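PDB 4HJI: CS1 fimbrial subunit A from Escherichia coli, which builds the CS1 fimbriae, polar filaments on the cell surface that enable the bacterium to colonize the epithelium of specific host organs. Local coordinates for residues Ser33-Ser38 against His53-Val58; Val39-Ser44 against Leu127-Asp132; Thr57-Asn62 against Asn109-Ala114; Asn93-Pro98 against Ile104-Asn109. All blocks are in the same frame, centred on the assembly; numbering follows the deposited sequence.

Interaction 1: Ser33-Ser38 against His53-Val58; sequences SALPNS and HTINTV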
loop_
_atom_site.group_PDB
_atom_site.type_symbol
_atom_site.label_atom_id
_atom_site.label_comp_id
_atom_site.label_asym_id
_atom_site.label_seq_id
_atom_site.Cartn_x
_atom_site.Cartn_y
_atom_site.Cartn_z
ATOM N N SER A 33 -0.405 6.094 -14.843
ATOM C CA SER A 33 -0.463 4.650 -15.029
ATOM C C SER A 33 -1.082 3.932 -13.839
ATOM O O SER A 33 -1.054 4.409 -12.693
ATOM C CB SER A 33 0.923 4.074 -15.344
ATOM O OG SER A 33 1.811 4.186 -14.267
ATOM N N ALA A 34 -1.658 2.766 -14.130
ATOM C CA ALA A 34 -2.194 1.909 -13.083
ATOM C C ALA A 34 -1.159 1.624 -11.994
ATOM O O ALA A 34 0.037 1.561 -12.241
ATOM C CB ALA A 34 -2.700 0.602 -13.654
ATOM N N LEU A 35 -1.659 1.456 -10.782
ATOM C CA LEU A 35 -0.818 1.081 -9.683
ATOM C C LEU A 35 -0.155 -0.269 -10.004
ATOM O O LEU A 35 -0.782 -1.136 -10.643
ATOM C CB LEU A 35 -1.674 0.988 -8.419
ATOM C CG LEU A 35 -0.974 1.183 -7.121
ATOM C CD1 LEU A 35 -0.361 2.577 -6.999
ATOM C CD2 LEU A 35 -1.987 0.972 -5.996
ATOM N N PRO A 36 1.119 -0.454 -9.624
ATOM C CA PRO A 36 1.699 -1.789 -9.842
ATOM C C PRO A 36 0.920 -2.872 -9.106
ATOM O O PRO A 36 0.412 -2.631 -8.019
ATOM C CB PRO A 36 3.111 -1.676 -9.279
ATOM C CG PRO A 36 3.366 -0.212 -9.169
ATOM C CD PRO A 36 2.064 0.467 -8.972
ATOM N N ASN A 37 0.802 -4.052 -9.714
ATOM C CA ASN A 37 0.154 -5.177 -9.041
ATOM C C ASN A 37 1.158 -6.126 -8.399
ATOM O O ASN A 37 0.773 -7.127 -7.818
ATOM C CB ASN A 37 -0.811 -5.925 -9.985
ATOM C CG ASN A 37 -0.122 -6.724 -11.067
ATOM O OD1 ASN A 37 1.088 -6.679 -11.254
ATOM N ND2 ASN A 37 -0.937 -7.461 -11.827
ATOM N N SER A 38 2.444 -5.810 -8.543
ATOM C CA SER A 38 3.550 -6.601 -8.001
ATOM C C SER A 38 4.653 -5.665 -7.512
ATOM O O SER A 38 4.893 -4.627 -8.139
ATOM C CB SER A 38 4.124 -7.525 -9.077
ATOM O OG SER A 38 3.111 -8.294 -9.698
ATOM N N HIS A 53 9.690 0.494 0.245
ATOM C CA HIS A 53 9.341 0.642 -1.164
ATOM C C HIS A 53 8.276 1.713 -1.306
ATOM O O HIS A 53 7.150 1.537 -0.843
ATOM C CB HIS A 53 8.837 -0.653 -1.747
ATOM C CG HIS A 53 8.543 -0.572 -3.207
ATOM N ND1 HIS A 53 9.462 -0.931 -4.168
ATOM C CD2 HIS A 53 7.420 -0.215 -3.884
ATOM C CE1 HIS A 53 8.914 -0.813 -5.368
ATOM N NE2 HIS A 53 7.683 -0.362 -5.223
ATOM N N THR A 54 8.625 2.796 -1.994
ATOM C CA THR A 54 7.755 3.954 -2.125
ATOM C C THR A 54 7.250 4.117 -3.552
ATOM O O THR A 54 8.020 4.015 -4.539
ATOM C CB THR A 54 8.471 5.218 -1.627
ATOM O OG1 THR A 54 8.826 5.033 -0.260
ATOM C CG2 THR A 54 7.585 6.462 -1.755
ATOM N N ILE A 55 5.947 4.328 -3.659
ATOM C CA ILE A 55 5.232 4.503 -4.921
ATOM C C ILE A 55 4.596 5.900 -4.864
ATOM O O ILE A 55 3.820 6.197 -3.941
ATOM C CB ILE A 55 4.127 3.435 -5.111
ATOM C CG1 ILE A 55 4.698 2.006 -5.058
ATOM C CG2 ILE A 55 3.379 3.631 -6.420
ATOM C CD1 ILE A 55 3.683 0.898 -5.091
ATOM N N ASN A 56 4.961 6.760 -5.811
ATOM C CA ASN A 56 4.323 8.050 -5.999
ATOM C C ASN A 56 2.969 7.842 -6.670
ATOM O O ASN A 56 2.895 7.231 -7.735
ATOM C CB ASN A 56 5.233 8.964 -6.836
ATOM C CG ASN A 56 6.560 9.222 -6.155
ATOM O OD1 ASN A 56 7.636 8.812 -6.636
ATOM N ND2 ASN A 56 6.507 9.899 -5.029
ATOM N N THR A 57 1.904 8.334 -6.039
ATOM C CA THR A 57 0.539 8.082 -6.501
ATOM C C THR A 57 -0.278 9.363 -6.555
ATOM O O THR A 57 0.125 10.393 -6.023
ATOM C CB THR A 57 -0.200 7.127 -5.552
ATOM O OG1 THR A 57 -0.427 7.792 -4.298
ATOM C CG2 THR A 57 0.612 5.891 -5.299
ATOM N N VAL A 58 -1.436 9.285 -7.198
ATOM C CA VAL A 58 -2.433 10.339 -7.147
ATOM C C VAL A 58 -3.808 9.713 -6.993
ATOM O O VAL A 58 -4.049 8.620 -7.488
ATOM C CB VAL A 58 -2.431 11.249 -8.396
ATOM C CG1 VAL A 58 -1.166 12.091 -8.431
ATOM C CG2 VAL A 58 -2.614 10.445 -9.687
#
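The P36 ring is the flat group that takes part here, and I55 approaches it from one face. I55 CD1 stands above the ring plane but well off centre, out past the CD-CG bond; P36 CD is 4.2 Å from I55 CD1. L35 makes the closer contacts. Its CG is swung anti to the backbone N (chi1 -155°), which carries CD1 in to strand 53-58. There L35 CD1 sits 3.9 Å from I55 CG2. L35 CD1 is also 3.8 Å from T57 CG2. The side chain of L35 crosses that of I55 at about a right angle. T57 splits its two branches: CG2 goes to the leucine, while OG1 is hydrogen-bonded to Q125 O on strand 119-131. L27 touches both L35 and T57 and adds a further apolar neighbour. I55 and T57 are buried. Strand 49-61 pairs with strand 25-29 over one part and with strand 38-44 over another, and segment 33-38 is the link between these two partners. Such a change of partner along one strand, with the linking loop packed by apolar side chains, fits the immunoglobulin-like fold of chaperone-usher pilins.

Interaction 2: Val39-Ser44 against Leu127-Asp132; sequences VALTYS and LSIHAD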
loop_
_atom_site.group_PDB
_atom_site.type_symbol
_atom_site.label_atom_id
_atom_site.label_comp_id
_atom_site.label_asym_id
_atom_site.label_seq_id
_atom_site.Cartn_x
_atom_site.Cartn_y
_atom_site.Cartn_z
ATOM N N VAL A 39 5.304 -6.016 -6.392
ATOM C CA VAL A 39 6.447 -5.268 -5.850
ATOM C C VAL A 39 7.453 -6.294 -5.335
ATOM O O VAL A 39 7.068 -7.246 -4.676
ATOM C CB VAL A 39 6.012 -4.321 -4.700
ATOM C CG1 VAL A 39 7.222 -3.795 -3.918
ATOM C CG2 VAL A 39 5.156 -3.198 -5.263
ATOM N N ALA A 40 8.719 -6.149 -5.702
ATOM C CA ALA A 40 9.772 -6.968 -5.115
ATOM C C ALA A 40 10.586 -6.056 -4.213
ATOM O O ALA A 40 11.137 -5.056 -4.689
ATOM C CB ALA A 40 10.670 -7.554 -6.193
ATOM N N LEU A 41 10.666 -6.387 -2.925
ATOM C CA LEU A 41 11.427 -5.586 -1.971
ATOM C C LEU A 41 12.909 -5.897 -2.037
ATOM O O LEU A 41 13.330 -6.985 -2.444
ATOM C CB LEU A 41 10.922 -5.809 -0.546
ATOM C CG LEU A 41 9.419 -5.666 -0.351
ATOM C CD1 LEU A 41 9.092 -6.004 1.085
ATOM C CD2 LEU A 41 8.972 -4.266 -0.710
ATOM N N THR A 42 13.714 -4.921 -1.654
ATOM C CA THR A 42 15.152 -5.073 -1.668
ATOM C C THR A 42 15.661 -5.322 -0.248
ATOM O O THR A 42 15.347 -4.566 0.653
ATOM C CB THR A 42 15.811 -3.814 -2.250
ATOM O OG1 THR A 42 15.405 -3.679 -3.622
ATOM C CG2 THR A 42 17.311 -3.912 -2.185
ATOM N N TYR A 43 16.417 -6.399 -0.065
ATOM C CA TYR A 43 17.010 -6.703 1.230
ATOM C C TYR A 43 18.327 -5.952 1.417
ATOM O O TYR A 43 19.063 -5.711 0.448
ATOM C CB TYR A 43 17.219 -8.210 1.335
ATOM C CG TYR A 43 17.695 -8.724 2.666
ATOM C CD1 TYR A 43 18.941 -9.321 2.784
ATOM C CD2 TYR A 43 16.892 -8.657 3.795
ATOM C CE1 TYR A 43 19.390 -9.815 3.995
ATOM C CE2 TYR A 43 17.332 -9.153 5.013
ATOM C CZ TYR A 43 18.587 -9.726 5.103
ATOM O OH TYR A 43 19.045 -10.243 6.288
ATOM N N SER A 44 18.605 -5.559 2.662
ATOM C CA SER A 44 19.833 -4.885 3.024
ATOM C C SER A 44 20.518 -5.719 4.103
ATOM O O SER A 44 20.133 -5.654 5.268
ATOM C CB SER A 44 19.524 -3.473 3.541
ATOM O OG SER A 44 20.691 -2.802 3.977
ATOM N N LEU A 127 2.788 6.352 -1.292
ATOM C CA LEU A 127 2.369 5.062 -0.797
ATOM C C LEU A 127 3.618 4.225 -0.536
ATOM O O LEU A 127 4.370 3.933 -1.468
ATOM C CB LEU A 127 1.468 4.372 -1.830
ATOM C CG LEU A 127 1.047 2.942 -1.494
ATOM C CD1 LEU A 127 0.123 2.864 -0.282
ATOM C CD2 LEU A 127 0.347 2.318 -2.688
ATOM N N SER A 128 3.872 3.857 0.719
ATOM C CA SER A 128 5.098 3.110 1.082
ATOM C C SER A 128 4.800 1.771 1.759
ATOM O O SER A 128 3.940 1.689 2.646
ATOM C CB SER A 128 6.017 3.941 2.006
ATOM O OG SER A 128 5.149 4.680 2.836
ATOM N N ILE A 129 5.543 0.749 1.347
ATOM C CA ILE A 129 5.417 -0.621 1.855
ATOM C C ILE A 129 6.701 -0.955 2.616
ATOM O O ILE A 129 7.785 -0.814 2.055
ATOM C CB ILE A 129 5.154 -1.611 0.689
ATOM C CG1 ILE A 129 3.833 -1.242 0.025
ATOM C CG2 ILE A 129 5.168 -3.052 1.187
ATOM C CD1 ILE A 129 3.552 -2.016 -1.227
ATOM N N HIS A 130 6.550 -1.430 3.853
ATOM C CA HIS A 130 7.638 -1.580 4.864
ATOM C C HIS A 130 7.588 -2.985 5.482
ATOM O O HIS A 130 6.915 -3.177 6.512
ATOM C CB HIS A 130 7.526 -0.552 6.020
ATOM C CG HIS A 130 7.418 0.875 5.582
ATOM N ND1 HIS A 130 8.520 1.676 5.400
ATOM C CD2 HIS A 130 6.342 1.637 5.263
ATOM C CE1 HIS A 130 8.134 2.872 4.995
ATOM N NE2 HIS A 130 6.819 2.876 4.909
ATOM N N ALA A 131 8.326 -3.947 4.932
ATOM C CA ALA A 131 8.473 -5.271 5.581
ATOM C C ALA A 131 9.504 -5.183 6.690
ATOM O O ALA A 131 10.637 -4.799 6.429
ATOM C CB ALA A 131 8.907 -6.325 4.593
ATOM N N ASP A 132 9.113 -5.548 7.915
ATOM C CA ASP A 132 9.985 -5.435 9.072
ATOM C C ASP A 132 10.551 -6.779 9.549
ATOM O O ASP A 132 9.915 -7.519 10.298
ATOM C CB ASP A 132 9.195 -4.792 10.187
ATOM C CG ASP A 132 10.001 -4.635 11.443
ATOM O OD1 ASP A 132 11.235 -4.855 11.396
ATOM O OD2 ASP A 132 9.389 -4.299 12.469
#
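L41 reaches toward A131 and I129 with its CG anti to the carbonyl carbon (chi1 -51°). The second torsion is extended (chi2 176°), and the fork of the leucine opens between the two partners. I129 answers with a chi1 of -62°, which leaves its CG2 branch as the one that meets the leucine. The two methyls of L41 have separate tasks. L41 CD1 comes up against A131 CB at 3.5 Å, methyl to methyl. L41 CD2 looks the other way along strand 127-131 and lies 4.4 Å from I129 CG2, a looser contact. V39 points the same way from its strand and has part of its surface covered by the facing segment. Strand 49-61 pairs with both strand 38-44 and strand 119-131. From it, H53 packs on V39 and L41. The leucine also touches V169 of strand 163-173, and I129 touches V90 of strand 87-94, which places the contact in the interior of the protein. L41, I129 and A131 are all buried. Every atom that meets across the two segments is carbon. The contact thus has no directional bond to fix it. It rests on dispersion, on the fit of methyl groups and on their removal from water.

Interaction 3: Thr57-Asn62 against Asn109-Ala114; sequences TVVHTN and NDLNFA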
loop_
_atom_site.group_PDB
_atom_site.type_symbol
_atom_site.label_atom_id
_atom_site.label_comp_id
_atom_site.label_asym_id
_atom_site.label_seq_id
_atom_site.Cartn_x
_atom_site.Cartn_y
_atom_site.Cartn_z
ATOM N N THR A 57 1.904 8.334 -6.039
ATOM C CA THR A 57 0.539 8.082 -6.501
ATOM C C THR A 57 -0.278 9.363 -6.555
ATOM O O THR A 57 0.125 10.393 -6.023
ATOM C CB THR A 57 -0.200 7.127 -5.552
ATOM O OG1 THR A 57 -0.427 7.792 -4.298
ATOM C CG2 THR A 57 0.612 5.891 -5.299
ATOM N N VAL A 58 -1.436 9.285 -7.198
ATOM C CA VAL A 58 -2.433 10.339 -7.147
ATOM C C VAL A 58 -3.808 9.713 -6.993
ATOM O O VAL A 58 -4.049 8.620 -7.488
ATOM C CB VAL A 58 -2.431 11.249 -8.396
ATOM C CG1 VAL A 58 -1.166 12.091 -8.431
ATOM C CG2 VAL A 58 -2.614 10.445 -9.687
ATOM N N VAL A 59 -4.693 10.420 -6.286
ATOM C CA VAL A 59 -6.062 10.005 -6.125
ATOM C C VAL A 59 -6.915 10.681 -7.192
ATOM O O VAL A 59 -6.838 11.895 -7.377
ATOM C CB VAL A 59 -6.585 10.355 -4.713
ATOM C CG1 VAL A 59 -8.062 10.024 -4.607
ATOM C CG2 VAL A 59 -5.778 9.602 -3.674
ATOM N N HIS A 60 -7.713 9.874 -7.908
ATOM C CA HIS A 60 -8.710 10.375 -8.843
ATOM C C HIS A 60 -10.086 10.268 -8.228
ATOM O O HIS A 60 -10.409 9.254 -7.636
ATOM C CB HIS A 60 -8.744 9.544 -10.098
ATOM C CG HIS A 60 -7.616 9.798 -11.020
ATOM N ND1 HIS A 60 -7.804 10.011 -12.367
ATOM C CD2 HIS A 60 -6.279 9.830 -10.811
ATOM C CE1 HIS A 60 -6.632 10.204 -12.944
ATOM N NE2 HIS A 60 -5.692 10.087 -12.027
ATOM N N THR A 61 -10.889 11.311 -8.360
ATOM C CA THR A 61 -12.245 11.254 -7.849
ATOM C C THR A 61 -13.212 11.934 -8.791
ATOM O O THR A 61 -12.810 12.789 -9.580
ATOM C CB THR A 61 -12.324 11.898 -6.449
ATOM O OG1 THR A 61 -13.648 11.764 -5.910
ATOM C CG2 THR A 61 -11.915 13.390 -6.486
ATOM N N ASN A 62 -14.487 11.560 -8.673
ATOM C CA ASN A 62 -15.573 12.266 -9.349
ATOM C C ASN A 62 -16.260 13.316 -8.475
ATOM O O ASN A 62 -17.251 13.899 -8.900
ATOM C CB ASN A 62 -16.613 11.279 -9.900
ATOM C CG ASN A 62 -17.485 10.665 -8.821
ATOM O OD1 ASN A 62 -17.394 11.012 -7.632
ATOM N ND2 ASN A 62 -18.341 9.736 -9.232
ATOM N N ASN A 109 -9.192 18.796 1.503
ATOM C CA ASN A 109 -8.223 19.893 1.550
ATOM C C ASN A 109 -6.752 19.430 1.567
ATOM O O ASN A 109 -5.888 20.119 1.049
ATOM C CB ASN A 109 -8.518 20.850 2.715
ATOM C CG ASN A 109 -9.808 21.614 2.513
ATOM O OD1 ASN A 109 -10.101 22.068 1.408
ATOM N ND2 ASN A 109 -10.586 21.766 3.579
ATOM N N ASP A 110 -6.499 18.265 2.158
ATOM C CA ASP A 110 -5.156 17.692 2.235
ATOM C C ASP A 110 -4.734 16.991 0.932
ATOM O O ASP A 110 -3.560 16.662 0.760
ATOM C CB ASP A 110 -5.079 16.706 3.407
ATOM C CG ASP A 110 -3.700 16.090 3.567
ATOM O OD1 ASP A 110 -3.557 15.156 4.384
ATOM O OD2 ASP A 110 -2.757 16.528 2.874
ATOM N N LEU A 111 -5.684 16.763 0.024
ATOM C CA LEU A 111 -5.386 16.144 -1.278
ATOM C C LEU A 111 -5.093 17.158 -2.376
ATOM O O LEU A 111 -4.561 16.791 -3.420
ATOM C CB LEU A 111 -6.515 15.213 -1.693
ATOM C CG LEU A 111 -6.572 13.947 -0.826
ATOM C CD1 LEU A 111 -7.953 13.316 -0.888
ATOM C CD2 LEU A 111 -5.496 12.934 -1.195
ATOM N N ASN A 112 -5.427 18.429 -2.141
ATOM C CA ASN A 112 -5.088 19.512 -3.069
ATOM C C ASN A 112 -5.532 19.200 -4.502
ATOM O O ASN A 112 -4.714 19.199 -5.419
ATOM C CB ASN A 112 -3.576 19.778 -3.059
ATOM C CG ASN A 112 -3.043 20.112 -1.685
ATOM O OD1 ASN A 112 -3.465 21.082 -1.052
ATOM N ND2 ASN A 112 -2.079 19.329 -1.232
ATOM N N PHE A 113 -6.825 18.939 -4.678
ATOM C CA PHE A 113 -7.360 18.440 -5.948
ATOM C C PHE A 113 -7.241 19.478 -7.057
ATOM O O PHE A 113 -7.662 20.620 -6.881
ATOM C CB PHE A 113 -8.828 18.019 -5.806
ATOM C CG PHE A 113 -9.024 16.649 -5.201
ATOM C CD1 PHE A 113 -8.630 15.507 -5.892
ATOM C CD2 PHE A 113 -9.647 16.497 -3.965
ATOM C CE1 PHE A 113 -8.813 14.246 -5.355
ATOM C CE2 PHE A 113 -9.832 15.238 -3.417
ATOM C CZ PHE A 113 -9.423 14.111 -4.110
ATOM N N ALA A 114 -6.653 19.067 -8.178
ATOM C CA ALA A 114 -6.574 19.880 -9.393
ATOM C C ALA A 114 -7.574 19.345 -10.423
ATOM O O ALA A 114 -7.827 18.143 -10.496
ATOM C CB ALA A 114 -5.167 19.842 -9.963
#
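F113 projects toward V59 and T61, its CG anti to the carbonyl carbon (chi1 -80°), and its ring makes most of the contact. Past CB and CG, the ring presents one face to T61. F113 CD1 is 4.0 Å from T61 CG2. The next atom, F113 CE1, is nearer, at 3.4 Å from T61 CG2. At the tip, F113 CZ is 3.5 Å from T61 CG2. It also touches V59 CG1. T61 CG2 thus lies over the face in a CH-pi contact, 3.8 Å from the centroid of the F113 ring and 29° off the normal. On the opposite face lies L111 CB, toward the rim. V59 O sits at the ring edge, near the plane, 3.7 Å from F113 CE1. The second apolar pair is V59 CG2 with L111 CD2, at 4.2 Å, the two side chains crossing at about a right angle. The other branch of T61, OG1, is hydrogen-bonded to D63 N. The contact packs the end of strand 49-61 against helix 108-111 and the residues after it. Dispersion and CH-pi attraction carry it, and the carbonyl at the ring edge may add a weak electrostatic pull on the ring hydrogens.

Interaction 4: Asn93-Pro98 against Ile104-Asn109; sequences NFAGKP and ITIDSN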
loop_
_atom_site.group_PDB
_atom_site.type_symbol
_atom_site.label_atom_id
_atom_site.label_comp_id
_atom_site.label_asym_id
_atom_site.label_seq_id
_atom_site.Cartn_x
_atom_site.Cartn_y
_atom_site.Cartn_z
ATOM N N ASN A 93 2.038 2.825 4.563
ATOM C CA ASN A 93 1.733 4.226 4.852
ATOM C C ASN A 93 1.185 4.854 3.582
ATOM O O ASN A 93 1.640 4.536 2.488
ATOM C CB ASN A 93 2.977 5.042 5.271
ATOM C CG ASN A 93 3.534 4.676 6.631
ATOM O OD1 ASN A 93 3.301 3.598 7.164
ATOM N ND2 ASN A 93 4.266 5.607 7.218
ATOM N N PHE A 94 0.213 5.738 3.734
ATOM C CA PHE A 94 -0.344 6.470 2.610
ATOM C C PHE A 94 -0.548 7.912 3.013
ATOM O O PHE A 94 -1.099 8.188 4.081
ATOM C CB PHE A 94 -1.684 5.874 2.140
ATOM C CG PHE A 94 -2.295 6.637 1.008
ATOM C CD1 PHE A 94 -3.469 7.338 1.161
ATOM C CD2 PHE A 94 -1.671 6.652 -0.241
ATOM C CE1 PHE A 94 -4.021 8.053 0.104
ATOM C CE2 PHE A 94 -2.203 7.375 -1.291
ATOM C CZ PHE A 94 -3.376 8.076 -1.128
ATOM N N ALA A 95 -0.088 8.833 2.170
ATOM C CA ALA A 95 -0.242 10.256 2.456
ATOM C C ALA A 95 0.274 10.597 3.847
ATOM O O ALA A 95 -0.305 11.443 4.532
ATOM C CB ALA A 95 -1.712 10.650 2.323
ATOM N N GLY A 96 1.346 9.922 4.281
ATOM C CA GLY A 96 1.987 10.210 5.563
ATOM C C GLY A 96 1.255 9.677 6.787
ATOM O O GLY A 96 1.574 10.058 7.905
ATOM N N LYS A 97 0.273 8.803 6.572
ATOM C CA LYS A 97 -0.492 8.158 7.643
ATOM C C LYS A 97 -0.377 6.620 7.517
ATOM O O LYS A 97 -0.456 6.081 6.424
ATOM C CB LYS A 97 -1.961 8.578 7.533
ATOM C CG LYS A 97 -2.188 10.076 7.694
ATOM C CD LYS A 97 -3.027 10.678 6.573
ATOM C CE LYS A 97 -2.957 12.208 6.564
ATOM N NZ LYS A 97 -2.816 12.718 5.153
ATOM N N PRO A 98 -0.192 5.905 8.641
ATOM C CA PRO A 98 -0.164 4.446 8.595
ATOM C C PRO A 98 -1.567 3.910 8.342
ATOM O O PRO A 98 -2.543 4.443 8.887
ATOM C CB PRO A 98 0.337 4.056 10.000
ATOM C CG PRO A 98 -0.078 5.174 10.843
ATOM C CD PRO A 98 0.057 6.406 10.000
ATOM N N ILE A 104 -9.084 5.095 7.558
ATOM C CA ILE A 104 -8.775 6.479 7.868
ATOM C C ILE A 104 -9.274 7.376 6.739
ATOM O O ILE A 104 -9.260 6.991 5.566
ATOM C CB ILE A 104 -7.270 6.704 8.160
ATOM C CG1 ILE A 104 -6.383 6.595 6.920
ATOM C CG2 ILE A 104 -6.789 5.733 9.230
ATOM C CD1 ILE A 104 -4.971 7.072 7.194
ATOM N N THR A 105 -9.730 8.566 7.111
ATOM C CA THR A 105 -10.212 9.536 6.152
ATOM C C THR A 105 -9.128 10.561 5.886
ATOM O O THR A 105 -8.512 11.097 6.814
ATOM C CB THR A 105 -11.484 10.247 6.626
ATOM O OG1 THR A 105 -12.523 9.283 6.827
ATOM C CG2 THR A 105 -11.939 11.266 5.585
ATOM N N ILE A 106 -8.889 10.826 4.611
ATOM C CA ILE A 106 -8.004 11.900 4.189
ATOM C C ILE A 106 -8.893 13.001 3.616
ATOM O O ILE A 106 -9.545 12.791 2.591
ATOM C CB ILE A 106 -6.989 11.370 3.168
ATOM C CG1 ILE A 106 -6.088 10.337 3.865
ATOM C CG2 ILE A 106 -6.153 12.499 2.573
ATOM C CD1 ILE A 106 -5.712 9.194 2.983
ATOM N N ASP A 107 -8.948 14.148 4.302
ATOM C CA ASP A 107 -9.815 15.262 3.897
ATOM C C ASP A 107 -9.442 15.764 2.510
ATOM O O ASP A 107 -8.263 15.761 2.135
ATOM C CB ASP A 107 -9.713 16.438 4.881
ATOM C CG ASP A 107 -10.712 17.561 4.571
ATOM O OD1 ASP A 107 -10.317 18.601 3.992
ATOM O OD2 ASP A 107 -11.909 17.420 4.912
ATOM N N SER A 108 -10.447 16.222 1.768
ATOM C CA SER A 108 -10.221 16.814 0.445
ATOM C C SER A 108 -9.198 17.955 0.464
ATOM O O SER A 108 -8.396 18.059 -0.449
ATOM C CB SER A 108 -11.539 17.275 -0.188
ATOM O OG SER A 108 -12.280 18.110 0.677
ATOM N N ASN A 109 -9.192 18.796 1.503
ATOM C CA ASN A 109 -8.223 19.893 1.550
ATOM C C ASN A 109 -6.752 19.430 1.567
ATOM O O ASN A 109 -5.888 20.119 1.049
ATOM C CB ASN A 109 -8.518 20.850 2.715
ATOM C CG ASN A 109 -9.808 21.614 2.513
ATOM O OD1 ASN A 109 -10.101 22.068 1.408
ATOM N ND2 ASN A 109 -10.586 21.766 3.579
#
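The backbone of F94-K97 is a type I' turn that faces strand 104-106. Two hydrogen bonds close it: F94 N to K97 O at 2.8 Å, and K97 N to F94 O at 2.9 Å. A95 and G96 both take positive phi. The facing segments run in opposite senses, with K97 near I104 and A95 near I106; the CA atoms of A95 and I106 are 8.1 Å apart. After strand 104-106, D107 is the N-cap of a short helix, and its OD1 accepts from N109 N. Side chains fill the space between the backbones. I106 CD1 meets the edge of the F94 ring, 3.4 Å from F94 CD1. A95 CB lies over one face of that ring, toward its rim. I104 holds CG1 between its backbone N and carbonyl carbon (chi1 71°), and this aims CD1 at the lysine. I104 CD1 is only 3.4 Å from K97 CB, tighter than usual for two carbons. Farther along the lysine, K97 CD is 4.1 Å from I106 CG1. K97 then bends back, so that NZ donates to A95 O at 2.9 Å and also forms a salt bridge with D110. F94 reaches on to V70 and V59 in the interior. The arrangement is a tight two-residue beta hairpin packed on a short strand that leads into an N-capped helical turn, in the immunoglobulin-like fold expected of a chaperone-usher pilin.

How the interactions relate
Interaction 2 is wholly buried and purely aliphatic. Interaction 3 is largely buried too, but adds an aromatic ring farther from the chain centre. Interactions 1 and 4 are partly buried and join loop or turn residues to strands. Strand 49-61 serves interactions 1 and 3, whose segments overlap at T57 and V58. It also pairs with strand 119-131 of interaction 2 through backbone bonds of H53 and I55. Interactions 3 and 4 share the short helix 108-111. They are tied by the K97-D110 salt bridge and by L111 against I106. Charged groups thus appear near the partly exposed turn, while methyl contacts dominate toward the middle.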